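Local coordinates for tudor and KH domain-containing protein homolog (Bombyx mori, PDB 5VQH) that binds symmetrically dimethylated arginines of the Piwi proteins Siwi and Ago3 through its Tudor domain and takes part in piRNA biogenesis, which represses transposons in the germline, at residues G76-A81 with F112-G117; G87-A92 with E126-R131; V52-E57 with A132-L137; V25-V30 with F36-V41. One frame throughout, in Å; residues are numbered along the deposited sequence.

Contacts 1 and 2 lie in one five-stranded antiparallel sheet, the Tudor core, with centres 8 Å apart, and both reach the bound dimethylarginine: contact 1 through Tyr113 and Tyr116, contact 2 through Arg88 and Tyr90. Contact 3 ties helix 43-59 to the chain leaving that sheet; its centre is 9 Å from that of contact 2, and the Met55 side chain stays about 10 Å from the ligand. Contact 4 is a hairpin of the second, larger sheet. Its centre is 15 Å from that of contact 1, yet Ser28 and Gln39 hydrogen-bond to backbone oxygens of Tyr116 and Asp115, so the hairpin meets the turn after strand 108-113 beside the pocket.

Contact 1: G76-A81 with F112-G117; sequences GQVVAA and FYLDYG. With 2MR (n3, n4-dimethylarginine), chain C.
Val78 and Ala81 touch Leu114 and Tyr113 although their strands are not neighbours: strand 89-98 runs between 78-82 and 108-113 in the sheet, and the segments meet past it without a hydrogen bond between them. At one end, CG1 of Val78 rests on CD1 of Leu114 at 3.9 Å, the two side chains crossing at about a right angle. At the other, the carbonyl O of Ala81 lies in the plane of the Tyr113 ring, 4.0 Å from CE1 at its edge, with Ala81 CB beside the same carbon. The phenol end of this ring hydrogen-bonds to the carbonyl of Val82, which holds that end in place. After Tyr113 the chain turns sharply, and Tyr113 O receives two amides, Tyr116 N at 3.2 Å and Gly117 N at 2.7 Å. The turn presents a second ring to the ligand. With CG anti to the carbonyl carbon (chi1 -70°), the Tyr116 ring is swung to the ligand side, and the guanidinium carbon CZ of the dimethylarginine lies over one face of it, 3.5 Å from CG and shifted toward the rim. The ligand methyl CQ1 fits between the two tyrosines, 3.4 Å from Tyr113 CG and 3.6 Å from Tyr116 CD2. With an alanine in place of Tyr116, the guanidinium group would probably lose the aromatic face beneath it and be freer to shift. Tyr113 and Tyr116, together with Phe83 and Tyr90, line the aromatic cage by which Tudor domains recognise methylated arginine, and Asp118 hydrogen-bonds to the ligand there.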
# COMPACT_ATOMS: atom_id res chain seq x y z
N GLY A 76 -7.23 -12.89 6.39
CA GLY A 76 -8.18 -12.10 5.63
C GLY A 76 -8.99 -11.20 6.51
O GLY A 76 -9.78 -10.42 6.01
N GLN A 77 -8.79 -11.28 7.83
CA GLN A 77 -9.55 -10.46 8.77
C GLN A 77 -9.00 -9.06 8.84
O GLN A 77 -7.80 -8.88 8.90
CB GLN A 77 -9.46 -11.05 10.15
CG GLN A 77 -10.35 -10.39 11.21
CD GLN A 77 -10.34 -11.15 12.55
OE1 GLN A 77 -9.97 -12.30 12.61
NE2 GLN A 77 -10.75 -10.48 13.62
N VAL A 78 -9.89 -8.07 8.87
CA VAL A 78 -9.50 -6.67 9.09
C VAL A 78 -9.50 -6.31 10.58
O VAL A 78 -10.50 -6.51 11.27
CB VAL A 78 -10.42 -5.71 8.33
CG1 VAL A 78 -10.01 -4.28 8.55
CG2 VAL A 78 -10.46 -6.07 6.84
N VAL A 79 -8.38 -5.75 11.04
CA VAL A 79 -8.10 -5.51 12.45
C VAL A 79 -7.45 -4.14 12.73
O VAL A 79 -7.12 -3.37 11.82
CB VAL A 79 -7.14 -6.60 12.96
CG1 VAL A 79 -7.81 -7.98 12.94
CG2 VAL A 79 -5.85 -6.61 12.12
N ALA A 80 -7.25 -3.82 14.00
CA ALA A 80 -6.50 -2.65 14.37
C ALA A 80 -5.10 -3.12 14.67
O ALA A 80 -4.95 -4.14 15.35
CB ALA A 80 -7.12 -2.00 15.59
N ALA A 81 -4.08 -2.41 14.17
CA ALA A 81 -2.68 -2.82 14.38
C ALA A 81 -1.72 -1.65 14.49
O ALA A 81 -1.79 -0.70 13.73
CB ALA A 81 -2.21 -3.72 13.24
N PHE A 112 -1.11 -6.40 6.25
CA PHE A 112 -1.08 -5.44 5.17
C PHE A 112 -1.86 -4.20 5.61
O PHE A 112 -3.08 -4.28 5.85
CB PHE A 112 -1.75 -6.06 3.99
CG PHE A 112 -1.99 -5.14 2.85
CD1 PHE A 112 -0.96 -4.77 2.01
CD2 PHE A 112 -3.26 -4.69 2.55
CE1 PHE A 112 -1.20 -3.95 0.92
CE2 PHE A 112 -3.50 -3.88 1.46
CZ PHE A 112 -2.47 -3.51 0.64
N TYR A 113 -1.13 -3.08 5.78
CA TYR A 113 -1.70 -1.79 6.18
C TYR A 113 -2.50 -1.20 5.02
O TYR A 113 -1.95 -0.72 4.02
CB TYR A 113 -0.60 -0.87 6.65
CG TYR A 113 0.04 -1.36 7.93
CD1 TYR A 113 -0.54 -1.13 9.16
CD2 TYR A 113 1.20 -2.09 7.90
CE1 TYR A 113 0.02 -1.58 10.32
CE2 TYR A 113 1.78 -2.57 9.05
CZ TYR A 113 1.19 -2.31 10.26
OH TYR A 113 1.78 -2.79 11.40
N LEU A 114 -3.83 -1.27 5.17
CA LEU A 114 -4.79 -1.13 4.08
C LEU A 114 -4.86 0.28 3.44
O LEU A 114 -5.26 0.41 2.31
CB LEU A 114 -6.18 -1.49 4.60
CG LEU A 114 -6.49 -2.96 4.73
CD1 LEU A 114 -7.68 -3.18 5.64
CD2 LEU A 114 -6.76 -3.55 3.39
N ASP A 115 -4.55 1.31 4.21
CA ASP A 115 -4.51 2.70 3.76
C ASP A 115 -3.14 3.20 3.21
O ASP A 115 -3.01 4.34 2.82
CB ASP A 115 -4.98 3.58 4.92
CG ASP A 115 -6.42 3.26 5.32
OD1 ASP A 115 -7.26 3.29 4.43
OD2 ASP A 115 -6.72 2.99 6.51
N TYR A 116 -2.17 2.30 3.15
CA TYR A 116 -0.79 2.67 2.89
C TYR A 116 -0.11 1.69 1.96
O TYR A 116 0.53 2.12 1.02
CB TYR A 116 -0.03 2.76 4.21
CG TYR A 116 -0.46 3.94 5.04
CD1 TYR A 116 0.00 5.22 4.76
CD2 TYR A 116 -1.38 3.80 6.04
CE1 TYR A 116 -0.41 6.31 5.52
CE2 TYR A 116 -1.79 4.87 6.80
CZ TYR A 116 -1.32 6.13 6.54
OH TYR A 116 -1.78 7.19 7.31
N GLY A 117 -0.25 0.39 2.24
CA GLY A 117 0.16 -0.66 1.32
C GLY A 117 1.40 -1.41 1.75
O GLY A 117 1.80 -2.41 1.12
N 2MR C . 4.44 9.17 9.31
CA 2MR C . 4.63 7.90 10.03
CB 2MR C . 3.98 6.78 9.23
CG 2MR C . 2.57 7.11 8.76
CD 2MR C . 1.86 5.78 8.54
NE 2MR C . 2.51 5.08 7.45
CZ 2MR C . 2.25 3.82 7.22
NH1 2MR C . 1.45 3.22 7.98
CQ1 2MR C . 1.04 1.84 7.87
NH2 2MR C . 2.82 3.17 6.20
CQ2 2MR C . 3.78 3.78 5.29
C 2MR C . 6.07 7.50 10.32
O 2MR C . 6.38 6.35 10.67
OXT 2MR C . 7.00 8.32 10.22

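Contact 2: G87-A92 with E126-R131; sequences GRWYRA and ELCELR. With 2MR (n3, n4-dimethylarginine), chain C.
Trp89 reaches Glu126 and Cys128 with the far end of its indole, while Arg91, two residues on, meets Leu130; strand 78-82 lies between the two segments in the sheet. The Trp89 CH2 carbon comes within 3.3 Å of the carbonyl O of Glu126 and also touches SG of Cys128. The sulfur stands 4.8 Å from the centroid of the Trp89 six-membered ring, 52° off its normal, an oblique sulfur-aromatic contact. Leu130 points its CB toward strand 89-98 and sets CD2 against the aliphatic part of Arg91, 4.0 Å from CG, the two chains crossing at a slant. The Arg91 chain then bends at its third torsion (chi3 -61°), and its charged end is taken up elsewhere: NE forms a salt bridge with Asp115 OD2 and NH1 a hydrogen bond to the carbonyl of Leu134. The methylene groups thus pack on leucine while the guanidinium is buried among acceptors.

Between these two residues Tyr90 has its CB turned away from segment 126-131, and its ring reaches the dimethylarginine. Ligand NH1 sits 3.8 Å above the centre of the Tyr90 ring, and Tyr90 OH, hydrogen-bonded to Asp86, is 3.0 Å from ligand CD. A leucine in place of Tyr90 would probably take away this flat face under the methylated nitrogen and leave Asp86 without its phenol partner. Arg88, salt-bridged to the same Asp86, brings NH1 to 3.6 Å from ligand CA. Alternation along strand 89-98 divides the work in this Tudor sheet: Trp89 and Arg91 pack toward chain 126-131 and Met55 of helix 43-59, and Tyr90 on the other face forms a wall of the methylarginine cage.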
# COMPACT_ATOMS: atom_id res chain seq x y z
N GLY A 87 4.47 3.72 16.23
CA GLY A 87 3.59 3.40 17.36
C GLY A 87 2.16 3.88 17.23
O GLY A 87 1.49 3.96 18.22
N ARG A 88 1.67 4.17 16.04
CA ARG A 88 0.26 4.56 15.85
C ARG A 88 -0.61 3.39 15.30
O ARG A 88 -0.08 2.39 14.79
CB ARG A 88 0.16 5.77 14.91
CG ARG A 88 0.95 7.00 15.36
CD ARG A 88 0.71 8.17 14.42
NE ARG A 88 1.54 9.35 14.72
CZ ARG A 88 2.71 9.65 14.13
NH1 ARG A 88 3.26 8.84 13.22
NH2 ARG A 88 3.36 10.76 14.46
N TRP A 89 -1.93 3.52 15.42
CA TRP A 89 -2.85 2.44 15.08
C TRP A 89 -3.43 2.61 13.69
O TRP A 89 -3.83 3.71 13.27
CB TRP A 89 -3.99 2.34 16.12
CG TRP A 89 -3.51 1.79 17.44
CD1 TRP A 89 -2.91 2.48 18.45
CD2 TRP A 89 -3.53 0.42 17.86
NE1 TRP A 89 -2.58 1.63 19.48
CE2 TRP A 89 -2.94 0.37 19.14
CE3 TRP A 89 -3.99 -0.75 17.28
CZ2 TRP A 89 -2.80 -0.81 19.84
CZ3 TRP A 89 -3.85 -1.90 17.97
CH2 TRP A 89 -3.26 -1.93 19.25
N TYR A 90 -3.51 1.48 12.98
CA TYR A 90 -3.88 1.45 11.57
C TYR A 90 -4.82 0.27 11.28
O TYR A 90 -4.95 -0.69 12.06
CB TYR A 90 -2.62 1.39 10.70
CG TYR A 90 -1.73 2.60 10.87
CD1 TYR A 90 -2.00 3.76 10.18
CD2 TYR A 90 -0.64 2.61 11.74
CE1 TYR A 90 -1.22 4.89 10.33
CE2 TYR A 90 0.15 3.74 11.91
CZ TYR A 90 -0.15 4.89 11.18
OH TYR A 90 0.58 6.07 11.28
N ARG A 91 -5.51 0.37 10.17
CA ARG A 91 -6.36 -0.68 9.72
C ARG A 91 -5.47 -1.55 8.86
O ARG A 91 -4.81 -1.04 7.93
CB ARG A 91 -7.50 -0.13 8.88
CG ARG A 91 -8.34 0.90 9.60
CD ARG A 91 -9.57 1.38 8.81
NE ARG A 91 -9.32 2.04 7.52
CZ ARG A 91 -10.29 2.45 6.70
NH1 ARG A 91 -11.58 2.29 7.01
NH2 ARG A 91 -9.98 3.02 5.54
N ALA A 92 -5.47 -2.84 9.16
CA ALA A 92 -4.67 -3.80 8.42
C ALA A 92 -5.47 -5.08 8.19
O ALA A 92 -6.41 -5.37 8.93
CB ALA A 92 -3.44 -4.10 9.20
N GLU A 126 -0.70 -8.19 20.01
CA GLU A 126 -0.93 -6.76 20.09
C GLU A 126 -1.94 -6.25 19.06
O GLU A 126 -2.12 -5.05 18.95
CB GLU A 126 0.41 -6.01 19.98
CG GLU A 126 1.15 -6.18 18.64
CD GLU A 126 2.54 -5.57 18.67
OE1 GLU A 126 2.62 -4.33 18.81
OE2 GLU A 126 3.54 -6.34 18.56
N LEU A 127 -2.59 -7.13 18.32
CA LEU A 127 -3.71 -6.74 17.45
C LEU A 127 -5.02 -6.60 18.27
O LEU A 127 -5.18 -7.24 19.32
CB LEU A 127 -3.92 -7.76 16.32
CG LEU A 127 -2.71 -8.15 15.47
CD1 LEU A 127 -3.04 -9.34 14.58
CD2 LEU A 127 -2.25 -6.97 14.64
N CYS A 128 -5.94 -5.77 17.78
CA CYS A 128 -7.21 -5.57 18.43
C CYS A 128 -8.31 -5.70 17.42
O CYS A 128 -8.07 -5.57 16.23
CB CYS A 128 -7.28 -4.18 19.03
SG CYS A 128 -6.31 -4.01 20.52
N GLU A 129 -9.52 -5.96 17.90
CA GLU A 129 -10.65 -5.95 17.00
C GLU A 129 -10.87 -4.51 16.54
O GLU A 129 -10.82 -3.56 17.33
CB GLU A 129 -11.92 -6.46 17.68
CG GLU A 129 -13.15 -6.49 16.75
CD GLU A 129 -14.35 -5.64 17.24
OE1 GLU A 129 -14.44 -5.35 18.46
OE2 GLU A 129 -15.21 -5.27 16.40
N LEU A 130 -11.12 -4.37 15.25
CA LEU A 130 -11.49 -3.08 14.67
C LEU A 130 -12.99 -2.79 14.87
O LEU A 130 -13.84 -3.47 14.34
CB LEU A 130 -11.11 -3.03 13.18
CG LEU A 130 -11.28 -1.65 12.52
CD1 LEU A 130 -10.38 -0.58 13.15
CD2 LEU A 130 -11.08 -1.70 11.02
N ARG A 131 -13.30 -1.76 15.64
CA ARG A 131 -14.65 -1.21 15.78
C ARG A 131 -15.29 -0.94 14.42
O ARG A 131 -14.68 -0.31 13.54
CB ARG A 131 -14.59 0.10 16.54
CG ARG A 131 -15.04 0.04 17.97
CD ARG A 131 -15.78 1.32 18.31
NE ARG A 131 -14.95 2.49 18.06
CZ ARG A 131 -15.40 3.71 17.76
NH1 ARG A 131 -14.55 4.71 17.56
NH2 ARG A 131 -16.71 3.95 17.67
N 2MR C . 4.44 9.17 9.31
CA 2MR C . 4.63 7.90 10.03
CB 2MR C . 3.98 6.78 9.23
CG 2MR C . 2.57 7.11 8.76
CD 2MR C . 1.86 5.78 8.54
NE 2MR C . 2.51 5.08 7.45
CZ 2MR C . 2.25 3.82 7.22
NH1 2MR C . 1.45 3.22 7.98
CQ1 2MR C . 1.04 1.84 7.87
NH2 2MR C . 2.82 3.17 6.20
CQ2 2MR C . 3.78 3.78 5.29
C 2MR C . 6.07 7.50 10.32
O 2MR C . 6.38 6.35 10.67
OXT 2MR C . 7.00 8.32 10.22

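Contact 3: V52-E57 with A132-L137; sequences VAHMTE and ADLLRL
Met55 and Leu134 make the main apolar contact between helix 43-59 and the short 3-10 turn of residues 132-135. Both leucine methyls straddle one carbon of the methionine: CD1 lies 4.0 Å and CD2 4.1 Å from Met55 CG. The leucine points its CB toward the helix; chi1 -55° sets CG anti to the carbonyl carbon and brings both methyls up to the methionine chain, which they cross obliquely. Met55 in turn bends at its last torsion (chi3 55°), and its side chain also packs on Trp89, Arg91 and Leu130, so it sits where helix and sheet come together. Leu51 and Tyr59 of the same helix flank Leu134 as well. His54 contributes at the margin, its ND1 4.3 Å from Leu134 CD2, the methyl meeting the imidazole at a slant.

No hydrogen bond links the two segments directly, and the one nearby ionisable pair does not join: His54 ND1 and Asp133 OD2 are 5.6 Å apart. Asp133 instead forms a salt bridge through OD1 with Arg131, just before the turn, while Arg91 donates through NH2 to the carbonyl of Leu137 at the far end of the segment.

Backbone bonds set the shape of each partner. In the helix, Glu57 N reaches Ala53 O at 2.9 Å, the usual four-residue step. Within segment 132-137, Leu135 N bonds to Ala132 O at 3.1 Å, a three-residue step that tightens the turn. This is helix-to-loop packing, by which the long helix leading into the Tudor core of an extended Tudor domain is held against the chain that leaves that core.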
# COMPACT_ATOMS: atom_id res chain seq x y z
N VAL A 52 -6.53 8.12 11.64
CA VAL A 52 -5.34 7.60 12.31
C VAL A 52 -5.25 8.17 13.72
O VAL A 52 -4.94 7.46 14.65
CB VAL A 52 -4.03 7.96 11.56
CG1 VAL A 52 -2.80 7.52 12.33
CG2 VAL A 52 -4.00 7.28 10.20
N ALA A 53 -5.47 9.47 13.84
CA ALA A 53 -5.46 10.16 15.12
C ALA A 53 -6.52 9.62 16.04
O ALA A 53 -6.30 9.43 17.22
CB ALA A 53 -5.72 11.64 14.90
N HIS A 54 -7.70 9.41 15.52
CA HIS A 54 -8.75 8.87 16.34
C HIS A 54 -8.43 7.43 16.80
O HIS A 54 -8.52 7.11 18.00
CB HIS A 54 -10.06 8.92 15.56
CG HIS A 54 -11.24 8.49 16.35
ND1 HIS A 54 -12.43 8.12 15.77
CD2 HIS A 54 -11.42 8.35 17.69
CE1 HIS A 54 -13.30 7.80 16.71
NE2 HIS A 54 -12.71 7.92 17.88
N MET A 55 -8.03 6.57 15.86
CA MET A 55 -7.75 5.20 16.20
C MET A 55 -6.62 5.20 17.19
O MET A 55 -6.63 4.46 18.18
CB MET A 55 -7.37 4.41 14.96
CG MET A 55 -8.56 4.09 14.10
SD MET A 55 -8.22 3.09 12.63
CE MET A 55 -7.40 1.66 13.33
N THR A 56 -5.67 6.07 16.97
CA THR A 56 -4.53 6.08 17.84
C THR A 56 -4.86 6.58 19.25
O THR A 56 -4.35 6.01 20.21
CB THR A 56 -3.36 6.85 17.23
OG1 THR A 56 -3.15 6.38 15.91
CG2 THR A 56 -2.07 6.60 18.00
N GLU A 57 -5.70 7.61 19.39
CA GLU A 57 -6.07 8.07 20.74
C GLU A 57 -6.84 6.92 21.45
O GLU A 57 -6.62 6.62 22.62
CB GLU A 57 -6.89 9.38 20.72
N ALA A 132 -16.52 -1.39 14.25
CA ALA A 132 -17.14 -1.43 12.93
C ALA A 132 -17.26 -0.07 12.22
O ALA A 132 -17.18 -0.01 11.00
CB ALA A 132 -18.51 -2.11 13.02
N ASP A 133 -17.47 1.01 12.96
CA ASP A 133 -17.58 2.32 12.31
C ASP A 133 -16.26 2.80 11.67
O ASP A 133 -16.25 3.66 10.77
CB ASP A 133 -18.11 3.38 13.29
CG ASP A 133 -17.15 3.67 14.39
OD1 ASP A 133 -16.70 2.72 15.04
OD2 ASP A 133 -16.83 4.86 14.63
N LEU A 134 -15.15 2.23 12.11
CA LEU A 134 -13.88 2.57 11.52
C LEU A 134 -13.68 1.99 10.11
O LEU A 134 -12.70 2.31 9.45
CB LEU A 134 -12.78 2.12 12.44
CG LEU A 134 -12.93 2.68 13.86
CD1 LEU A 134 -11.93 1.98 14.75
CD2 LEU A 134 -12.70 4.19 13.94
N LEU A 135 -14.60 1.15 9.65
CA LEU A 135 -14.54 0.67 8.28
C LEU A 135 -15.16 1.61 7.23
O LEU A 135 -15.09 1.34 6.01
CB LEU A 135 -15.27 -0.67 8.18
CG LEU A 135 -14.67 -1.82 8.96
CD1 LEU A 135 -15.69 -2.92 9.14
CD2 LEU A 135 -13.47 -2.33 8.19
N ARG A 136 -15.78 2.68 7.69
CA ARG A 136 -16.51 3.53 6.79
C ARG A 136 -15.64 4.09 5.68
O ARG A 136 -15.99 4.00 4.53
CB ARG A 136 -17.16 4.69 7.53
CG ARG A 136 -18.38 4.31 8.33
CD ARG A 136 -18.84 5.53 9.11
NE ARG A 136 -19.81 5.21 10.16
CZ ARG A 136 -20.10 6.00 11.19
NH1 ARG A 136 -19.49 7.18 11.34
NH2 ARG A 136 -21.00 5.61 12.09
N LEU A 137 -14.51 4.68 6.03
CA LEU A 137 -13.69 5.28 5.01
C LEU A 137 -13.05 4.22 4.10
O LEU A 137 -12.56 3.19 4.55
CB LEU A 137 -12.64 6.17 5.66
CG LEU A 137 -11.58 6.73 4.72
CD1 LEU A 137 -12.21 7.77 3.83
CD2 LEU A 137 -10.42 7.34 5.50

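Contact 4: V25-V30 with F36-V41; sequences VYVSAV and FWVQFV
Tyr26 carries a methyl on one face of its ring: Val41 CG2 lies 3.9 Å from the ring centroid and 16° off its normal, a CH-pi contact at the open end of a beta hairpin. The Gln39 amide approaches the same ring obliquely, its plane 81° from it. At the other end, the carbonyl O of Ala29 lies at the edge of the Trp37 indole, near its plane, and Ala29 CB touches CE3 at 4.0 Å. Phe36 and Phe40 meet Val27 and Val25 at a slant. Strands 23-30 and 35-40 are the antiparallel pair of this hairpin, part of the staphylococcal-nuclease-like half of an extended Tudor domain. Val25, Val27, Val30, Phe36, Val38 and Phe40 fill one face of it, with CB of Val25 on CB of Val38. Tyr26, Ala29, Trp37 and Gln39 take the other, where Trp37 also meets Phe112 of the Tudor core.

Tyr26 and Gln39 exchange two backbone hydrogen bonds, each 2.9 Å between N and O. Past the Val27-Val38 pair the register slips by one residue, and Ser28 is the extra one of a beta bulge: Ser28 N bonds to Trp37 O, while Trp37 N returns 3.0 Å to Ala29 O. The bulge turns the Ser28 side chain toward the other strand, and its OG hydrogen-bonds to the carbonyl of Tyr116 in the Tudor core; the residue also touches the dimethylarginine. Gln39, extended beyond CG, runs past it so that NE2 reaches Asp115 O, and on the way its amide carbon CD comes within 3.4 Å of Ser28 CB.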
# COMPACT_ATOMS: atom_id res chain seq x y z
N VAL A 25 -1.60 11.71 -7.21
CA VAL A 25 -1.47 10.62 -6.24
C VAL A 25 -0.24 10.85 -5.39
O VAL A 25 0.65 11.57 -5.80
CB VAL A 25 -1.28 9.27 -6.93
CG1 VAL A 25 -2.43 8.95 -7.87
CG2 VAL A 25 0.01 9.23 -7.73
N TYR A 26 -0.23 10.25 -4.19
CA TYR A 26 1.00 10.09 -3.38
C TYR A 26 1.36 8.61 -3.47
O TYR A 26 0.46 7.76 -3.40
CB TYR A 26 0.76 10.40 -1.92
CG TYR A 26 0.19 11.76 -1.64
CD1 TYR A 26 0.94 12.92 -1.85
CD2 TYR A 26 -1.09 11.89 -1.12
CE1 TYR A 26 0.41 14.19 -1.59
CE2 TYR A 26 -1.62 13.14 -0.83
CZ TYR A 26 -0.87 14.28 -1.06
OH TYR A 26 -1.41 15.50 -0.76
N VAL A 27 2.64 8.30 -3.64
CA VAL A 27 3.12 6.93 -3.52
C VAL A 27 3.32 6.67 -2.04
O VAL A 27 4.02 7.41 -1.34
CB VAL A 27 4.39 6.71 -4.28
CG1 VAL A 27 4.93 5.32 -4.02
CG2 VAL A 27 4.13 6.93 -5.76
N SER A 28 2.60 5.69 -1.54
CA SER A 28 2.47 5.53 -0.11
C SER A 28 3.32 4.39 0.37
O SER A 28 3.80 4.41 1.48
CB SER A 28 1.00 5.34 0.30
OG SER A 28 0.32 4.39 -0.48
N ALA A 29 3.51 3.39 -0.48
CA ALA A 29 4.44 2.31 -0.20
C ALA A 29 4.94 1.73 -1.48
O ALA A 29 4.26 1.81 -2.52
CB ALA A 29 3.76 1.23 0.62
N VAL A 30 6.12 1.13 -1.40
CA VAL A 30 6.76 0.52 -2.56
C VAL A 30 7.28 -0.82 -2.11
O VAL A 30 7.78 -0.95 -1.03
CB VAL A 30 7.98 1.30 -3.06
CG1 VAL A 30 8.67 0.52 -4.17
CG2 VAL A 30 7.60 2.69 -3.58
N PHE A 36 3.59 -1.38 -6.28
CA PHE A 36 3.53 -0.30 -5.31
C PHE A 36 2.10 0.16 -5.09
O PHE A 36 1.19 -0.33 -5.74
CB PHE A 36 4.46 0.84 -5.71
CG PHE A 36 4.16 1.43 -7.01
CD1 PHE A 36 3.42 2.60 -7.08
CD2 PHE A 36 4.65 0.86 -8.18
CE1 PHE A 36 3.13 3.18 -8.30
CE2 PHE A 36 4.35 1.41 -9.43
CZ PHE A 36 3.58 2.58 -9.48
N TRP A 37 1.91 1.05 -4.14
CA TRP A 37 0.62 1.50 -3.70
C TRP A 37 0.50 3.04 -3.78
O TRP A 37 1.39 3.77 -3.39
CB TRP A 37 0.34 0.94 -2.28
CG TRP A 37 0.15 -0.61 -2.33
CD1 TRP A 37 -1.03 -1.29 -2.52
CD2 TRP A 37 1.15 -1.62 -2.21
NE1 TRP A 37 -0.80 -2.64 -2.55
CE2 TRP A 37 0.52 -2.86 -2.36
CE3 TRP A 37 2.52 -1.59 -1.98
CZ2 TRP A 37 1.22 -4.04 -2.29
CZ3 TRP A 37 3.21 -2.76 -1.93
CH2 TRP A 37 2.57 -3.97 -2.06
N VAL A 38 -0.59 3.53 -4.33
CA VAL A 38 -0.83 4.97 -4.32
C VAL A 38 -2.11 5.30 -3.55
O VAL A 38 -2.97 4.45 -3.39
CB VAL A 38 -0.88 5.59 -5.72
CG1 VAL A 38 0.31 5.13 -6.53
CG2 VAL A 38 -2.11 5.18 -6.48
N GLN A 39 -2.16 6.54 -3.06
CA GLN A 39 -3.34 7.15 -2.48
C GLN A 39 -3.71 8.33 -3.36
O GLN A 39 -2.83 9.02 -3.88
CB GLN A 39 -3.05 7.66 -1.09
CG GLN A 39 -2.52 6.61 -0.15
CD GLN A 39 -1.77 7.22 1.00
OE1 GLN A 39 -1.03 8.20 0.83
NE2 GLN A 39 -1.95 6.66 2.17
N PHE A 40 -4.99 8.55 -3.55
CA PHE A 40 -5.49 9.61 -4.44
C PHE A 40 -5.47 10.89 -3.63
O PHE A 40 -5.82 10.89 -2.44
CB PHE A 40 -6.89 9.28 -4.94
CG PHE A 40 -6.91 8.22 -6.02
CD1 PHE A 40 -5.87 7.33 -6.19
CD2 PHE A 40 -7.98 8.11 -6.85
CE1 PHE A 40 -5.91 6.37 -7.18
CE2 PHE A 40 -8.02 7.15 -7.85
CZ PHE A 40 -6.99 6.28 -8.01
N VAL A 41 -4.99 11.95 -4.26
CA VAL A 41 -4.91 13.24 -3.62
C VAL A 41 -6.29 13.78 -3.61
O VAL A 41 -6.98 13.77 -4.64
CB VAL A 41 -4.06 14.22 -4.41
CG1 VAL A 41 -4.13 15.58 -3.76
CG2 VAL A 41 -2.61 13.76 -4.45